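Local coordinates for ThermoDBP-single stranded DNA binding protein (Thermoproteus tenax, PDB 3TEK), which binds single-stranded DNA and, in the Thermoproteales, takes the place of the canonical single-stranded DNA-binding protein, at residues 60-64 with 73-79; 118-122 with 132-136. All coordinates share one frame; numbering follows the deposited sequence.

Contact 1: residues 60-64 with 73-79; sequences VAGSL and ENIFNRI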
ATOM      1  N   VAL A  60       4.140   3.435  -5.726  1.00 39.61           N
ATOM      2  CA  VAL A  60       4.346   2.784  -7.030  1.00 39.80           C
ATOM      3  C   VAL A  60       5.218   3.626  -7.942  1.00 40.27           C
ATOM      4  O   VAL A  60       6.159   3.114  -8.550  1.00 44.19           O
ATOM      5  CB  VAL A  60       2.996   2.443  -7.652  1.00 38.46           C
ATOM      6  CG1 VAL A  60       3.140   1.972  -9.070  1.00 38.56           C
ATOM      7  CG2 VAL A  60       2.281   1.396  -6.727  1.00 37.18           C
ATOM      8  N   ALA A  61       4.906   4.905  -8.055  1.00 42.23           N
ATOM      9  CA  ALA A  61       5.607   5.805  -8.989  1.00 43.66           C
ATOM     10  C   ALA A  61       7.050   5.903  -8.562  1.00 46.27           C
ATOM     11  O   ALA A  61       7.946   5.798  -9.397  1.00 48.77           O
ATOM     12  CB  ALA A  61       4.973   7.192  -8.993  1.00 45.06           C
ATOM     13  N   GLY A  62       7.261   6.086  -7.254  1.00 46.86           N
ATOM     14  CA  GLY A  62       8.596   6.142  -6.668  1.00 49.33           C
ATOM     15  C   GLY A  62       9.405   4.881  -6.930  1.00 48.69           C
ATOM     16  O   GLY A  62      10.558   4.966  -7.319  1.00 47.96           O
ATOM     17  N   SER A  63       8.797   3.711  -6.728  1.00 46.06           N
ATOM     18  CA  SER A  63       9.491   2.448  -7.010  1.00 44.99           C
ATOM     19  C   SER A  63       9.824   2.299  -8.513  1.00 45.02           C
ATOM     20  O   SER A  63      10.881   1.793  -8.861  1.00 45.42           O
ATOM     21  CB  SER A  63       8.697   1.248  -6.519  1.00 44.88           C
ATOM     22  OG  SER A  63       8.426   1.352  -5.117  1.00 46.90           O
ATOM     23  N   LEU A  64       8.934   2.738  -9.389  1.00 43.69           N
ATOM     24  CA  LEU A  64       9.207   2.630 -10.806  1.00 44.92           C
ATOM     25  C   LEU A  64      10.408   3.491 -11.235  1.00 46.50           C
ATOM     26  O   LEU A  64      11.241   3.054 -12.018  1.00 45.72           O
ATOM     27  CB  LEU A  64       7.959   2.955 -11.632  1.00 44.30           C
ATOM     28  CG  LEU A  64       6.890   1.846 -11.654  1.00 42.93           C
ATOM     29  CD1 LEU A  64       5.592   2.388 -12.128  1.00 43.31           C
ATOM     30  CD2 LEU A  64       7.305   0.625 -12.500  1.00 42.53           C
ATOM     31  N   GLU A  73       8.779   6.991 -14.920  1.00 51.03           N
ATOM     32  CA  GLU A  73       7.633   7.889 -14.957  1.00 52.87           C
ATOM     33  C   GLU A  73       6.695   7.631 -16.166  1.00 50.99           C
ATOM     34  O   GLU A  73       5.489   7.761 -16.046  1.00 48.79           O
ATOM     35  CB  GLU A  73       8.095   9.356 -14.889  1.00 58.92           C
ATOM     36  CG  GLU A  73       6.976  10.367 -14.537  1.00 65.10           C
ATOM     37  CD  GLU A  73       6.301  10.133 -13.162  1.00 68.84           C
ATOM     38  OE1 GLU A  73       6.868   9.426 -12.295  1.00 69.61           O
ATOM     39  OE2 GLU A  73       5.188  10.671 -12.952  1.00 76.92           O
ATOM     40  N   ASN A  74       7.249   7.251 -17.316  1.00 50.63           N
ATOM     41  CA  ASN A  74       6.428   6.864 -18.476  1.00 50.57           C
ATOM     42  C   ASN A  74       5.618   5.598 -18.212  1.00 46.04           C
ATOM     43  O   ASN A  74       4.484   5.489 -18.642  1.00 44.90           O
ATOM     44  CB  ASN A  74       7.303   6.667 -19.708  1.00 52.69           C
ATOM     45  CG  ASN A  74       7.904   7.965 -20.180  1.00 56.90           C
ATOM     46  OD1 ASN A  74       7.226   8.974 -20.244  1.00 60.41           O
ATOM     47  ND2 ASN A  74       9.168   7.945 -20.516  1.00 61.95           N
ATOM     48  N   ILE A  75       6.237   4.644 -17.519  1.00 44.31           N
ATOM     49  CA  ILE A  75       5.588   3.382 -17.192  1.00 42.14           C
ATOM     50  C   ILE A  75       4.428   3.739 -16.296  1.00 42.49           C
ATOM     51  O   ILE A  75       3.302   3.331 -16.541  1.00 42.85           O
ATOM     52  CB  ILE A  75       6.522   2.394 -16.460  1.00 42.24           C
ATOM     53  CG1 ILE A  75       7.785   2.087 -17.290  1.00 42.91           C
ATOM     54  CG2 ILE A  75       5.786   1.087 -16.175  1.00 41.11           C
ATOM     55  CD1 ILE A  75       8.819   1.153 -16.597  1.00 42.63           C
ATOM     56  N   PHE A  76       4.708   4.532 -15.275  1.00 41.89           N
ATOM     57  CA  PHE A  76       3.678   4.921 -14.319  1.00 43.92           C
ATOM     58  C   PHE A  76       2.495   5.641 -14.964  1.00 45.33           C
ATOM     59  O   PHE A  76       1.329   5.337 -14.664  1.00 44.42           O
ATOM     60  CB  PHE A  76       4.239   5.790 -13.203  1.00 44.65           C
ATOM     61  CG  PHE A  76       3.214   6.146 -12.169  1.00 43.44           C
ATOM     62  CD1 PHE A  76       2.656   5.163 -11.365  1.00 42.80           C
ATOM     63  CD2 PHE A  76       2.797   7.458 -12.012  1.00 45.94           C
ATOM     64  CE1 PHE A  76       1.691   5.473 -10.436  1.00 44.74           C
ATOM     65  CE2 PHE A  76       1.849   7.792 -11.074  1.00 45.93           C
ATOM     66  CZ  PHE A  76       1.287   6.796 -10.277  1.00 45.66           C
ATOM     67  N   ASN A  77       2.809   6.602 -15.826  1.00 46.86           N
ATOM     68  CA  ASN A  77       1.770   7.365 -16.526  1.00 47.17           C
ATOM     69  C   ASN A  77       0.877   6.490 -17.393  1.00 45.88           C
ATOM     70  O   ASN A  77      -0.319   6.711 -17.456  1.00 45.03           O
ATOM     71  CB  ASN A  77       2.387   8.515 -17.341  1.00 48.70           C
ATOM     72  CG  ASN A  77       2.765   9.693 -16.470  1.00 51.20           C
ATOM     73  OD1 ASN A  77       2.222   9.858 -15.378  1.00 53.39           O
ATOM     74  ND2 ASN A  77       3.712  10.512 -16.938  1.00 51.75           N
ATOM     75  N   ARG A  78       1.459   5.475 -18.026  1.00 45.35           N
ATOM     76  CA  ARG A  78       0.659   4.508 -18.752  1.00 44.57           C
ATOM     77  C   ARG A  78      -0.259   3.690 -17.829  1.00 44.88           C
ATOM     78  O   ARG A  78      -1.458   3.600 -18.068  1.00 45.00           O
ATOM     79  CB  ARG A  78       1.541   3.554 -19.523  1.00 45.46           C
ATOM     80  CG  ARG A  78       0.752   2.456 -20.205  1.00 45.06           C
ATOM     81  CD  ARG A  78       1.619   1.727 -21.175  1.00 45.85           C
ATOM     82  NE  ARG A  78       2.759   1.117 -20.509  1.00 45.23           N
ATOM     83  CZ  ARG A  78       2.728  -0.034 -19.830  1.00 45.33           C
ATOM     84  NH1 ARG A  78       1.592  -0.725 -19.682  1.00 45.29           N
ATOM     85  NH2 ARG A  78       3.846  -0.494 -19.274  1.00 45.46           N
ATOM     86  N   ILE A  79       0.300   3.077 -16.791  1.00 43.34           N
ATOM     87  CA  ILE A  79      -0.482   2.136 -16.004  1.00 44.18           C
ATOM     88  C   ILE A  79      -1.464   2.804 -15.071  1.00 45.45           C
ATOM     89  O   ILE A  79      -2.506   2.208 -14.726  1.00 43.95           O
ATOM     90  CB  ILE A  79       0.402   1.142 -15.206  1.00 43.67           C
ATOM     91  CG1 ILE A  79       1.174   1.835 -14.093  1.00 41.31           C
ATOM     92  CG2 ILE A  79       1.348   0.438 -16.118  1.00 42.13           C
ATOM     93  CD1 ILE A  79       1.834   0.850 -13.148  1.00 41.70           C
TER
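V60 reaches F76 and I79 through CG1: with this methyl anti to its backbone N (chi1 171°), it comes within 4.0 Å of F76 CD1, meeting the ring obliquely. The same V60 CG1 lies 4.4 Å from I79 CD1. One residue on, A61 sets its methyl squarely over the phenyl group. Its CB is 3.6 Å from the centroid of the F76 ring and only 5° off the ring normal, a clear CH-pi contact over the face. The two helices, 52-68 and 71-79, form a helical hairpin closed by a short turn; their axes here approach to 8.8 Å with directions 146° apart, and A61 and F76 have the nearest CA atoms of the two segments. L64 then spreads its two branches: CD1 packs at the edge of the F76 ring, 3.8 Å from F76 CB, and also touches I79 CD1, while L64 CD2 reaches I75 CG2 at 4.0 Å. V60, L64 and I79 all continue onto L124 of strand 116-124. The carboxylate of E73 curls back to the flank of A61, where its OE1 forms a salt bridge with R65 NE.

Contact 2: residues 118-122 with 132-136; sequences ISTEL and LWNRD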
ATOM      1  N   ILE A 118       0.929   0.143   9.157  1.00 53.22           N
ATOM      2  CA  ILE A 118       0.891  -1.147   8.529  1.00 51.16           C
ATOM      3  C   ILE A 118       2.060  -1.257   7.590  1.00 51.48           C
ATOM      4  O   ILE A 118       2.323  -0.366   6.843  1.00 52.97           O
ATOM      5  CB  ILE A 118      -0.386  -1.300   7.751  1.00 50.81           C
ATOM      6  CG1 ILE A 118      -1.551  -1.260   8.714  1.00 51.89           C
ATOM      7  CG2 ILE A 118      -0.411  -2.577   6.975  1.00 49.56           C
ATOM      8  CD1 ILE A 118      -2.836  -1.053   8.081  1.00 51.21           C
ATOM      9  N   SER A 119       2.774  -2.355   7.654  1.00 51.82           N
ATOM     10  CA  SER A 119       3.769  -2.640   6.645  1.00 54.17           C
ATOM     11  C   SER A 119       3.294  -3.867   5.873  1.00 53.58           C
ATOM     12  O   SER A 119       2.811  -4.861   6.461  1.00 51.02           O
ATOM     13  CB  SER A 119       5.130  -2.919   7.245  1.00 56.99           C
ATOM     14  OG  SER A 119       5.084  -4.139   7.950  1.00 63.57           O
ATOM     15  N   THR A 120       3.430  -3.796   4.565  1.00 49.66           N
ATOM     16  CA  THR A 120       3.043  -4.919   3.723  1.00 50.83           C
ATOM     17  C   THR A 120       3.941  -4.991   2.500  1.00 47.95           C
ATOM     18  O   THR A 120       4.812  -4.141   2.302  1.00 50.63           O
ATOM     19  CB  THR A 120       1.558  -4.838   3.343  1.00 51.55           C
ATOM     20  OG1 THR A 120       1.154  -6.088   2.731  1.00 53.15           O
ATOM     21  CG2 THR A 120       1.300  -3.621   2.439  1.00 52.91           C
ATOM     22  N   GLU A 121       3.772  -6.046   1.725  1.00 47.31           N
ATOM     23  CA  GLU A 121       4.526  -6.233   0.494  1.00 45.64           C
ATOM     24  C   GLU A 121       3.587  -6.402  -0.678  1.00 43.40           C
ATOM     25  O   GLU A 121       2.553  -7.059  -0.556  1.00 40.44           O
ATOM     26  CB  GLU A 121       5.391  -7.474   0.575  1.00 48.91           C
ATOM     27  CG  GLU A 121       6.492  -7.398   1.586  1.00 54.19           C
ATOM     28  CD  GLU A 121       7.595  -8.435   1.323  1.00 56.08           C
ATOM     29  OE1 GLU A 121       7.491  -9.263   0.371  1.00 56.76           O
ATOM     30  OE2 GLU A 121       8.567  -8.399   2.083  1.00 59.45           O
ATOM     31  N   LEU A 122       3.971  -5.797  -1.801  1.00 41.37           N
ATOM     32  CA  LEU A 122       3.241  -5.847  -3.074  1.00 41.98           C
ATOM     33  C   LEU A 122       4.214  -6.245  -4.200  1.00 41.28           C
ATOM     34  O   LEU A 122       5.421  -5.936  -4.127  1.00 40.65           O
ATOM     35  CB  LEU A 122       2.646  -4.453  -3.403  1.00 42.24           C
ATOM     36  CG  LEU A 122       2.084  -3.616  -2.224  1.00 44.75           C
ATOM     37  CD1 LEU A 122       1.809  -2.173  -2.611  1.00 45.17           C
ATOM     38  CD2 LEU A 122       0.796  -4.264  -1.666  1.00 44.20           C
ATOM     39  N   LEU A 132      -0.184  -7.256  -7.093  1.00 47.76           N
ATOM     40  CA  LEU A 132      -0.494  -8.456  -6.298  1.00 47.74           C
ATOM     41  C   LEU A 132      -0.122  -8.157  -4.852  1.00 47.33           C
ATOM     42  O   LEU A 132       0.945  -7.602  -4.564  1.00 46.97           O
ATOM     43  CB  LEU A 132       0.253  -9.701  -6.832  1.00 48.54           C
ATOM     44  CG  LEU A 132      -0.002 -10.065  -8.314  1.00 51.19           C
ATOM     45  CD1 LEU A 132       1.116 -10.929  -8.906  1.00 50.32           C
ATOM     46  CD2 LEU A 132      -1.414 -10.713  -8.556  1.00 53.00           C
ATOM     47  N   TRP A 133      -1.039  -8.447  -3.944  1.00 47.16           N
ATOM     48  CA  TRP A 133      -0.822  -8.225  -2.523  1.00 47.39           C
ATOM     49  C   TRP A 133      -0.205  -9.491  -1.922  1.00 49.17           C
ATOM     50  O   TRP A 133      -0.781 -10.556  -2.051  1.00 48.83           O
ATOM     51  CB  TRP A 133      -2.157  -7.961  -1.852  1.00 48.58           C
ATOM     52  CG  TRP A 133      -2.085  -7.677  -0.400  1.00 47.96           C
ATOM     53  CD1 TRP A 133      -1.009  -7.238   0.324  1.00 47.53           C
ATOM     54  CD2 TRP A 133      -3.165  -7.770   0.511  1.00 49.53           C
ATOM     55  NE1 TRP A 133      -1.358  -7.079   1.634  1.00 48.25           N
ATOM     56  CE2 TRP A 133      -2.677  -7.403   1.782  1.00 49.24           C
ATOM     57  CE3 TRP A 133      -4.492  -8.146   0.384  1.00 52.03           C
ATOM     58  CZ2 TRP A 133      -3.476  -7.391   2.915  1.00 50.71           C
ATOM     59  CZ3 TRP A 133      -5.303  -8.153   1.535  1.00 54.05           C
ATOM     60  CH2 TRP A 133      -4.781  -7.776   2.777  1.00 52.20           C
ATOM     61  N   ASN A 134       0.960  -9.350  -1.279  1.00 49.66           N
ATOM     62  CA  ASN A 134       1.642 -10.438  -0.570  1.00 52.12           C
ATOM     63  C   ASN A 134       1.140 -10.408   0.866  1.00 51.48           C
ATOM     64  O   ASN A 134       1.852  -9.949   1.763  1.00 49.83           O
ATOM     65  CB  ASN A 134       3.163 -10.218  -0.668  1.00 55.23           C
ATOM     66  CG  ASN A 134       4.000 -11.435  -0.264  1.00 60.12           C
ATOM     67  OD1 ASN A 134       3.538 -12.575  -0.269  1.00 65.05           O
ATOM     68  ND2 ASN A 134       5.278 -11.177   0.055  1.00 61.02           N
ATOM     69  N   ARG A 135      -0.115 -10.835   1.053  1.00 49.87           N
ATOM     70  CA  ARG A 135      -0.820 -10.686   2.343  1.00 53.06           C
ATOM     71  C   ARG A 135      -0.067 -11.318   3.503  1.00 51.29           C
ATOM     72  O   ARG A 135      -0.120 -10.804   4.619  1.00 52.12           O
ATOM     73  CB  ARG A 135      -2.229 -11.337   2.351  1.00 55.54           C
ATOM     74  CG  ARG A 135      -3.075 -11.149   1.112  1.00 60.51           C
ATOM     75  N   ASP A 136       0.571 -12.464   3.240  1.00 50.13           N
ATOM     76  CA  ASP A 136       1.319 -13.206   4.289  1.00 52.33           C
ATOM     77  C   ASP A 136       2.366 -12.320   4.972  1.00 52.25           C
ATOM     78  O   ASP A 136       2.719 -12.574   6.110  1.00 50.16           O
ATOM     79  CB  ASP A 136       2.032 -14.445   3.726  1.00 53.62           C
ATOM     80  CG  ASP A 136       1.064 -15.530   3.239  1.00 54.65           C
ATOM     81  OD1 ASP A 136      -0.160 -15.420   3.509  1.00 52.78           O
ATOM     82  OD2 ASP A 136       1.558 -16.510   2.610  1.00 53.07           O
TER
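T120 places OG1 anti to its backbone N (chi1 -169°), and W133 likewise swings CG anti to its own N (chi1 -178°), which brings the hydroxyl and the indole N-H together across the antiparallel beta hairpin of strands 116-124 and 131-142. W133 NE1 donates to T120 OG1 at 2.9 Å, and the oxygen lies almost exactly in the indole plane, at the ring's edge, although the bond is bent at the hydrogen. T120 OG1 is also hydrogen-bonded to T138 OG1, so the hydroxyl joins the indole to a later part of the same strand. E121 O lies at the indole edge as well, 3.7 Å from W133 CD1. In the backbone, N134 N donates to E121 O at 2.9 Å.

E121 and N134 run side by side, pointing the same way. N134 ND2 donates to E121 OE1 at 2.9 Å; the oxygen lies in the amide plane, but the nitrogen stands above the carboxylate plane, the two flat groups being turned 51° from each other. The other carboxylate oxygen, E121 OE2, makes a long, weak ion pair with R29.

L122 and W133 form a non-hydrogen-bonded pair, with side chains on the sheet face that packs on helix 83-108; both touch L92. L122 CD2 meets W133 CD1 obliquely at 4.0 Å. N134 is the centre of an inverse gamma turn, and the chain turns a corner at D136. CG of R135, the last atom modelled in that side chain, lies 3.3 Å above the indole plane of W133, offset from the ring centre. One residue before W133, L132 O receives a CA-H...O contact from L122 CA at 3.3 Å.

Contact 1 closes before contact 2 opens along the chain, and their centres lie about 19 Å apart. Their nearest atoms are about 5 Å from each other without touching. Strand 116-124 bridges them: it supplies residues 118-122 of contact 2, and its L124 lies against the helix pair of contact 1. The helix pair thus meets this strand at its C-terminal end, just beyond the residues of contact 2. Contact 2 is the more central, about 7 Å from the centre of the chain to its own centre, against 15 Å for contact 1. Both contacts lie in the family's single-stranded DNA-binding domain.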